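Long-range contacts in extracellular ligand-binding receptor (PDB 3SG0), which probably binds lignin-derived aromatic acids for uptake, as a solute-binding protein of the leucine-binding family, here with benzoylformate (phenylglyoxylate) bound: residues Met117-Ala123 against Tyr137-Asp143; Met129-Lys134 against Pro361-Asn365; Gly269-Ser273 against Leu352-Leu356. All blocks are in the same frame, centred on the assembly; numbering follows the deposited sequence. Where two conformers were deposited one is given.

Interaction 1 of 3, residues Met117-Ala123 against Tyr137-Asp143. With 173 (benzoyl-formic acid), chain B.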
# COMPACT_ATOMS: atom_id res chain seq x y z
N MSE A 117 7.89 -9.46 -2.36
CA MSE A 117 7.65 -8.21 -1.65
C MSE A 117 6.37 -7.62 -2.24
O MSE A 117 6.40 -7.04 -3.33
CB MSE A 117 8.80 -7.23 -1.85
CG MSE A 117 10.19 -7.84 -1.76
SE MSE A 117 10.62 -8.67 -0.08
CE MSE A 117 10.59 -7.06 1.04
N THR A 118 5.23 -7.80 -1.58
CA THR A 118 4.01 -7.24 -2.13
C THR A 118 3.94 -5.75 -1.85
O THR A 118 4.43 -5.29 -0.82
CB THR A 118 2.76 -7.97 -1.63
OG1 THR A 118 1.61 -7.44 -2.31
CG2 THR A 118 2.54 -7.80 -0.13
N MSE A 119 3.34 -4.99 -2.77
CA MSE A 119 3.20 -3.54 -2.59
C MSE A 119 1.77 -3.13 -2.21
O MSE A 119 1.47 -1.93 -2.12
CB MSE A 119 3.68 -2.79 -3.84
CG MSE A 119 5.15 -3.03 -4.13
SE MSE A 119 5.82 -2.04 -5.65
CE MSE A 119 4.94 -3.05 -7.08
N ALA A 120 0.91 -4.11 -1.96
CA ALA A 120 -0.49 -3.86 -1.65
C ALA A 120 -0.72 -3.85 -0.14
O ALA A 120 0.21 -4.05 0.65
CB ALA A 120 -1.35 -4.88 -2.35
N ALA A 121 -1.97 -3.60 0.27
CA ALA A 121 -2.24 -3.18 1.65
C ALA A 121 -2.97 -4.16 2.56
O ALA A 121 -2.82 -4.08 3.78
CB ALA A 121 -3.02 -1.86 1.63
N ALA A 122 -3.81 -5.04 2.02
CA ALA A 122 -4.69 -5.83 2.89
C ALA A 122 -3.93 -6.81 3.79
O ALA A 122 -2.98 -7.46 3.36
CB ALA A 122 -5.71 -6.58 2.07
N ALA A 123 -4.37 -6.92 5.04
CA ALA A 123 -3.70 -7.78 6.01
C ALA A 123 -3.58 -9.22 5.54
O ALA A 123 -2.57 -9.88 5.82
CB ALA A 123 -4.43 -7.73 7.34
N TYR A 137 6.69 -10.69 2.07
CA TYR A 137 6.91 -9.54 2.95
C TYR A 137 6.10 -8.37 2.44
O TYR A 137 5.73 -8.34 1.26
CB TYR A 137 8.40 -9.21 3.05
CG TYR A 137 9.16 -10.32 3.72
CD1 TYR A 137 9.18 -10.42 5.10
CD2 TYR A 137 9.79 -11.31 2.98
CE1 TYR A 137 9.85 -11.45 5.73
CE2 TYR A 137 10.45 -12.35 3.60
CZ TYR A 137 10.47 -12.41 4.98
OH TYR A 137 11.11 -13.44 5.64
N LYS A 138 5.86 -7.39 3.30
CA LYS A 138 4.86 -6.37 2.99
C LYS A 138 5.17 -5.06 3.69
O LYS A 138 4.95 -4.93 4.90
CB LYS A 138 3.50 -6.91 3.43
CG LYS A 138 2.33 -5.98 3.20
CD LYS A 138 1.02 -6.68 3.55
CE LYS A 138 -0.19 -5.80 3.37
NZ LYS A 138 -0.22 -4.72 4.39
N VAL A 139 5.65 -4.08 2.94
CA VAL A 139 6.01 -2.80 3.55
C VAL A 139 4.85 -1.86 3.85
O VAL A 139 4.99 -1.00 4.72
CB VAL A 139 7.08 -2.03 2.74
CG1 VAL A 139 8.38 -2.82 2.69
CG2 VAL A 139 6.57 -1.64 1.35
N VAL A 140 3.71 -1.98 3.17
CA VAL A 140 2.58 -1.10 3.49
C VAL A 140 1.96 -1.62 4.78
O VAL A 140 1.72 -2.82 4.89
CB VAL A 140 1.53 -1.10 2.37
CG1 VAL A 140 0.31 -0.29 2.78
CG2 VAL A 140 2.13 -0.54 1.09
N PRO A 141 1.69 -0.75 5.77
CA PRO A 141 1.08 -1.29 6.99
C PRO A 141 -0.26 -1.98 6.74
O PRO A 141 -1.07 -1.52 5.94
CB PRO A 141 0.89 -0.03 7.85
CG PRO A 141 1.99 0.88 7.40
CD PRO A 141 2.01 0.68 5.91
N ASN A 142 -0.46 -3.10 7.42
CA ASN A 142 -1.71 -3.84 7.31
C ASN A 142 -2.92 -2.94 7.56
O ASN A 142 -2.95 -2.15 8.53
CB ASN A 142 -1.73 -4.99 8.30
CG ASN A 142 -0.83 -6.15 7.90
OD1 ASN A 142 -0.34 -6.23 6.77
ND2 ASN A 142 -0.61 -7.06 8.84
N ASP A 143 -3.93 -3.08 6.72
CA ASP A 143 -5.11 -2.24 6.79
C ASP A 143 -5.84 -2.34 8.12
O ASP A 143 -6.51 -1.38 8.51
CB ASP A 143 -6.08 -2.55 5.65
CG ASP A 143 -5.61 -2.00 4.33
OD1 ASP A 143 -5.10 -0.85 4.31
OD2 ASP A 143 -5.72 -2.73 3.32
O1B 173 B . -4.18 -3.00 -1.61
C1 173 B . -4.85 -2.44 -2.42
O1A 173 B . -5.78 -3.08 -3.23
C2 173 B . -4.89 -0.93 -2.46
O2 173 B . -5.75 -0.37 -3.08
C1G 173 B . -3.80 -0.20 -1.76
C2D 173 B . -2.36 -0.67 -1.94
C2E 173 B . -1.23 0.05 -1.22
C3 173 B . -1.57 1.22 -0.30
C1E 173 B . -3.04 1.66 -0.13
C1D 173 B . -4.16 0.97 -0.86
O HOH W 1 6.89 -5.18 0.48
O HOH W 2 3.02 -3.63 0.89
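A buried ammonium group ties together two chain segments that have just left neighbouring strands: Lys138 NZ donates to Ala121 O across the contact at 2.7 Å, and also to Val140 O and to Asn142 OD1 within its own segment. Three oxygens thus fix the rotation of the amine and satisfy it. Lys138 gets there by running extended to CE and bending only at its last torsion (chi4 -70°), with CE close to the carbonyl oxygens of Ala120, Ala121 and Ala122. NZ sits above the carbonyl plane of Ala121, whereas at Asn142 it lies in the amide plane on a lone pair. The backbone N of Asp143 approaches Ala121 O from the opposite face, a longer bond of 3.3 Å. The two segments continue adjacent parallel strands, 116-118 and 136-138, the latter at the outer end of the mixed sheet in a periplasmic binding protein fold, and the ligand pocket opens at their C-terminal ends. Within the sheet, Thr118 N donates to Tyr137 O at 2.9 Å, and CG2 of Thr118 lies alongside CB and CG of Lys138. On the face with Met117 and Tyr137, the bent selenomethionine brings CE to 3.7 Å from Tyr137 CB, while SE makes an oblique Met-aromatic contact with the ring; the Tyr137 hydroxyl is bonded to Arg341 O. Just past the strands the backbones stop bonding directly and two waters bridge them, one joining Thr118 O to Val139 N, the other linking Thr118 O and Ala120 O to Val140 N. Val140 CG1 touches Ala121 CB at 3.9 Å and equally approaches C3 of the benzoylformate ring. On the ligand's carboxylate, O1B receives the backbone N-H of Ala121 at 3.0 Å; the ligand is also hydrogen-bonded to Thr99 OG1 and Arg198 NH2.

Interaction 2 of 3, residues Met129-Lys134 against Pro361-Asn365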
# COMPACT_ATOMS: atom_id res chain seq x y z
N MSE A 129 0.18 -15.74 9.62
CA MSE A 129 1.25 -16.48 8.97
C MSE A 129 0.79 -17.88 8.59
O MSE A 129 -0.04 -18.50 9.26
CB MSE A 129 2.45 -16.54 9.92
CG MSE A 129 3.69 -17.23 9.37
SE MSE A 129 4.31 -16.54 7.65
CE MSE A 129 4.37 -14.66 8.12
N ASP A 130 1.33 -18.38 7.48
CA ASP A 130 1.17 -19.78 7.13
C ASP A 130 2.40 -20.20 6.33
O ASP A 130 3.35 -19.42 6.20
CB ASP A 130 -0.16 -20.05 6.40
CG ASP A 130 -0.28 -19.32 5.08
OD1 ASP A 130 0.74 -19.20 4.36
OD2 ASP A 130 -1.40 -18.87 4.75
N GLU A 131 2.38 -21.42 5.82
CA GLU A 131 3.56 -21.99 5.18
C GLU A 131 3.89 -21.34 3.83
O GLU A 131 4.99 -21.51 3.31
CB GLU A 131 3.40 -23.51 5.06
CG GLU A 131 2.57 -24.00 3.88
CD GLU A 131 1.07 -23.85 4.03
OE1 GLU A 131 0.56 -23.35 5.06
OE2 GLU A 131 0.38 -24.26 3.08
N ARG A 132 2.94 -20.61 3.26
CA ARG A 132 3.14 -19.92 1.99
C ARG A 132 3.55 -18.47 2.21
O ARG A 132 4.45 -17.95 1.55
CB ARG A 132 1.86 -19.98 1.15
CG ARG A 132 1.59 -21.37 0.59
CD ARG A 132 0.15 -21.52 0.13
NE ARG A 132 -0.77 -21.43 1.25
CZ ARG A 132 -1.92 -20.76 1.23
NH1 ARG A 132 -2.30 -20.13 0.12
NH2 ARG A 132 -2.70 -20.74 2.30
N ARG A 133 2.88 -17.81 3.15
CA ARG A 133 3.18 -16.44 3.50
C ARG A 133 4.56 -16.30 4.13
O ARG A 133 5.07 -15.19 4.26
CB ARG A 133 2.05 -15.86 4.36
CG ARG A 133 0.78 -15.62 3.55
CD ARG A 133 -0.47 -15.54 4.42
NE ARG A 133 -1.62 -15.07 3.65
CZ ARG A 133 -2.33 -15.80 2.80
NH1 ARG A 133 -2.06 -17.09 2.63
NH2 ARG A 133 -3.32 -15.23 2.12
N LYS A 134 5.20 -17.43 4.48
CA LYS A 134 6.60 -17.41 4.87
C LYS A 134 7.47 -16.76 3.81
O LYS A 134 8.56 -16.27 4.11
CB LYS A 134 7.14 -18.82 5.11
CG LYS A 134 6.94 -19.35 6.50
CD LYS A 134 7.70 -18.57 7.55
CE LYS A 134 7.23 -19.07 8.89
NZ LYS A 134 7.82 -18.27 9.97
N PRO A 361 9.26 -13.99 12.62
CA PRO A 361 8.81 -15.14 11.81
C PRO A 361 7.29 -15.15 11.59
O PRO A 361 6.84 -15.67 10.56
CB PRO A 361 9.28 -16.34 12.64
CG PRO A 361 10.50 -15.83 13.34
CD PRO A 361 10.15 -14.41 13.72
N ASP A 362 6.52 -14.59 12.50
CA ASP A 362 5.07 -14.59 12.36
C ASP A 362 4.49 -13.30 11.79
O ASP A 362 3.36 -13.28 11.29
CB ASP A 362 4.40 -14.94 13.68
CG ASP A 362 4.63 -16.39 14.06
OD1 ASP A 362 4.41 -17.26 13.19
OD2 ASP A 362 5.06 -16.65 15.21
N ASN A 363 5.28 -12.23 11.84
CA ASN A 363 4.84 -10.93 11.35
C ASN A 363 5.74 -10.45 10.22
O ASN A 363 6.83 -9.93 10.45
CB ASN A 363 4.80 -9.90 12.48
CG ASN A 363 4.16 -8.61 12.04
OD1 ASN A 363 3.92 -8.40 10.85
ND2 ASN A 363 3.90 -7.72 13.00
N HIS A 364 5.27 -10.65 8.99
CA HIS A 364 6.01 -10.24 7.80
C HIS A 364 5.56 -8.88 7.27
O HIS A 364 5.88 -8.51 6.14
CB HIS A 364 5.91 -11.31 6.73
CG HIS A 364 6.83 -12.47 6.94
ND1 HIS A 364 7.13 -13.36 5.92
CD2 HIS A 364 7.54 -12.89 8.02
CE1 HIS A 364 7.99 -14.26 6.37
NE2 HIS A 364 8.25 -14.00 7.64
N ASN A 365 4.83 -8.15 8.11
CA ASN A 365 4.45 -6.76 7.84
C ASN A 365 5.36 -5.84 8.66
O ASN A 365 6.12 -5.04 8.09
CB ASN A 365 2.98 -6.57 8.21
CG ASN A 365 2.43 -5.19 7.87
OD1 ASN A 365 1.65 -4.63 8.65
ND2 ASN A 365 2.77 -4.68 6.69
O HOH W 3 0.75 -14.22 12.01
O HOH W 4 6.76 -19.12 12.37
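Two loops meet beside strand 136-138, at one edge of the mixed sheet, where Met129 and Lys134, from the connection leading into that strand, reach Pro361, Asp362 and His364. The selenomethionine Met129 leaves the backbone with CG anti to its N (chi1 -177°), then folds at the next two torsions, so that its methyl CE lies over one face of the His364 imidazole, 3.6 Å from the centroid and 15° off the normal. This is a CH-pi contact, with SE farther out above the same ring. At the ring edge, in plane, Lys134 O stands 3.1 Å from CE1 of His364. Lys134 NZ donates to Pro361 O at 2.8 Å from above the carbonyl plane, and a water connects NZ to Asp362 OD1. A second water joins Met129 N to Asp362 O. Behind the contact, Asp130 OD1 accepts from Arg132 N and Arg133 N, both at 2.8 Å, an Asx turn extended to an Asx motif. His364 is held by Val136 O at ND1 and Glu345 at NE2, and its ring stacks on Tyr137 of strand 136-138, while Arg132 and Arg133 pack against helix 99-111.

Interaction 3 of 3, residues Gly269-Ser273 against Leu352-Leu356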
# COMPACT_ATOMS: atom_id res chain seq x y z
N GLY A 269 -2.90 6.87 7.78
CA GLY A 269 -1.89 6.53 6.81
C GLY A 269 -0.48 6.54 7.37
O GLY A 269 -0.25 6.40 8.57
N GLU A 270 0.46 6.70 6.45
CA GLU A 270 1.88 6.46 6.70
C GLU A 270 2.65 7.72 7.05
O GLU A 270 2.27 8.83 6.67
CB GLU A 270 2.53 5.83 5.47
CG GLU A 270 2.14 4.39 5.21
CD GLU A 270 0.73 4.23 4.66
OE1 GLU A 270 0.40 4.83 3.62
OE2 GLU A 270 -0.02 3.45 5.28
N ALA A 271 3.78 7.53 7.71
CA ALA A 271 4.68 8.62 8.07
C ALA A 271 4.99 9.51 6.88
O ALA A 271 5.01 10.73 7.01
CB ALA A 271 5.96 8.08 8.66
N PHE A 272 5.21 8.90 5.72
CA PHE A 272 5.52 9.65 4.50
C PHE A 272 4.55 10.80 4.29
O PHE A 272 4.94 11.90 3.90
CB PHE A 272 5.48 8.68 3.31
CG PHE A 272 5.72 9.29 1.95
CD1 PHE A 272 6.96 9.14 1.32
CD2 PHE A 272 4.71 9.95 1.27
CE1 PHE A 272 7.17 9.65 0.05
CE2 PHE A 272 4.93 10.47 -0.00
CZ PHE A 272 6.17 10.32 -0.61
N SER A 273 3.26 10.54 4.52
CA SER A 273 2.24 11.54 4.24
C SER A 273 2.24 12.70 5.22
O SER A 273 1.77 13.80 4.89
CB SER A 273 0.86 10.89 4.24
OG SER A 273 0.77 9.88 3.25
N LEU A 352 11.24 2.96 7.92
CA LEU A 352 10.90 3.02 6.51
C LEU A 352 9.96 4.20 6.30
O LEU A 352 9.43 4.75 7.26
CB LEU A 352 10.18 1.73 6.09
CG LEU A 352 11.00 0.44 6.14
CD1 LEU A 352 10.14 -0.76 5.83
CD2 LEU A 352 12.19 0.51 5.17
N ASN A 353 9.74 4.59 5.05
CA ASN A 353 8.73 5.60 4.76
C ASN A 353 7.35 5.18 5.21
O ASN A 353 6.49 6.01 5.52
CB ASN A 353 8.75 5.93 3.28
CG ASN A 353 9.96 6.72 2.91
OD1 ASN A 353 9.97 7.94 3.07
ND2 ASN A 353 11.01 6.05 2.44
N ASN A 354 7.13 3.86 5.25
CA ASN A 354 5.87 3.29 5.66
C ASN A 354 5.70 3.17 7.17
O ASN A 354 4.60 2.86 7.64
CB ASN A 354 5.69 1.91 5.00
CG ASN A 354 5.05 2.01 3.63
OD1 ASN A 354 3.83 2.16 3.53
ND2 ASN A 354 5.84 1.92 2.57
N GLY A 355 6.76 3.39 7.94
CA GLY A 355 6.68 3.29 9.39
C GLY A 355 7.89 2.60 9.98
O GLY A 355 8.85 2.30 9.28
N LEU A 356 7.84 2.37 11.29
CA LEU A 356 8.90 1.68 12.00
C LEU A 356 8.66 0.18 11.94
O LEU A 356 7.68 -0.33 12.51
CB LEU A 356 9.00 2.14 13.45
CG LEU A 356 10.12 1.49 14.26
CD1 LEU A 356 11.49 1.86 13.71
CD2 LEU A 356 10.02 1.88 15.73
O HOH W 5 3.78 5.02 9.14
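Phe272 N donates to Asn353 O at 3.2 Å, and round this bond the contact is close. The donor lies in the plane of the Asn353 carbonyl. CB of Phe272 and CB of Ala271 rest near Asn353 O, at 3.6 and 3.8 Å. The Phe272 side chain, with CG anti to the backbone N (chi1 178°), turns its ring so that Asn353 OD1 comes up at the edge, in plane, 3.7 Å from CD1; ring and amide planes are 68° apart. The other end of that amide, ND2, is bonded to Asp313 of helix 306-328, and Lys288 makes a cation-pi contact with the Phe272 ring. Alongside, Glu270 and Asn354 point the same way, and Glu270 CG comes to 3.3 Å from Asn354 OD1. Their polar ends are engaged elsewhere: Glu270 OE2 is hydrogen-bonded to His247 ND1, and Asn354 ND2 is paired with Asp313, which therefore receives both asparagines. The Glu270 side chain also lies near the bound benzoylformate, nearest atoms about 6 Å apart.

Elsewhere the two backbones meet less directly. Between Ala271 and Asn354 a water replaces direct contact, accepting from Ala271 N at 2.9 Å and donating to Asn354 O. Beyond it the chain moves off through Gly355, whose backbone angles (phi 139°) call for glycine.

Asn353 and Asn354 form the corners of a type I turn from Leu352 to Gly355, closed by paired backbone bonds between its end residues. Its tip is set against the start of the short, weakly bonded helix about 271-274, just after strand 266-269, and the whole is a two-residue beta hairpin joining strands 350-352 and 355-357.

Interactions 1 and 3 are buried near the middle of the chain, whereas interaction 2 lies farther out, partly open to solvent. Interaction 1 joins neighbouring strand ends of one sheet and reaches the ligand directly; interaction 3 sets a hairpin against a short helix beside the pocket. The two meet where Val139-Pro141 of interaction 1 pack on Asn354 and Glu270 of interaction 3. Interactions 1 and 2 share the strand 136-138 region: Asn365 ND2 bonds to the carbonyl oxygens of Lys138 and Val140. Their lysines differ with place, one enclosed by three protein oxygens, the other bonded to one carbonyl oxygen and a water. Interactions 2 and 3 do not touch, their nearest atoms being about 6 Å apart.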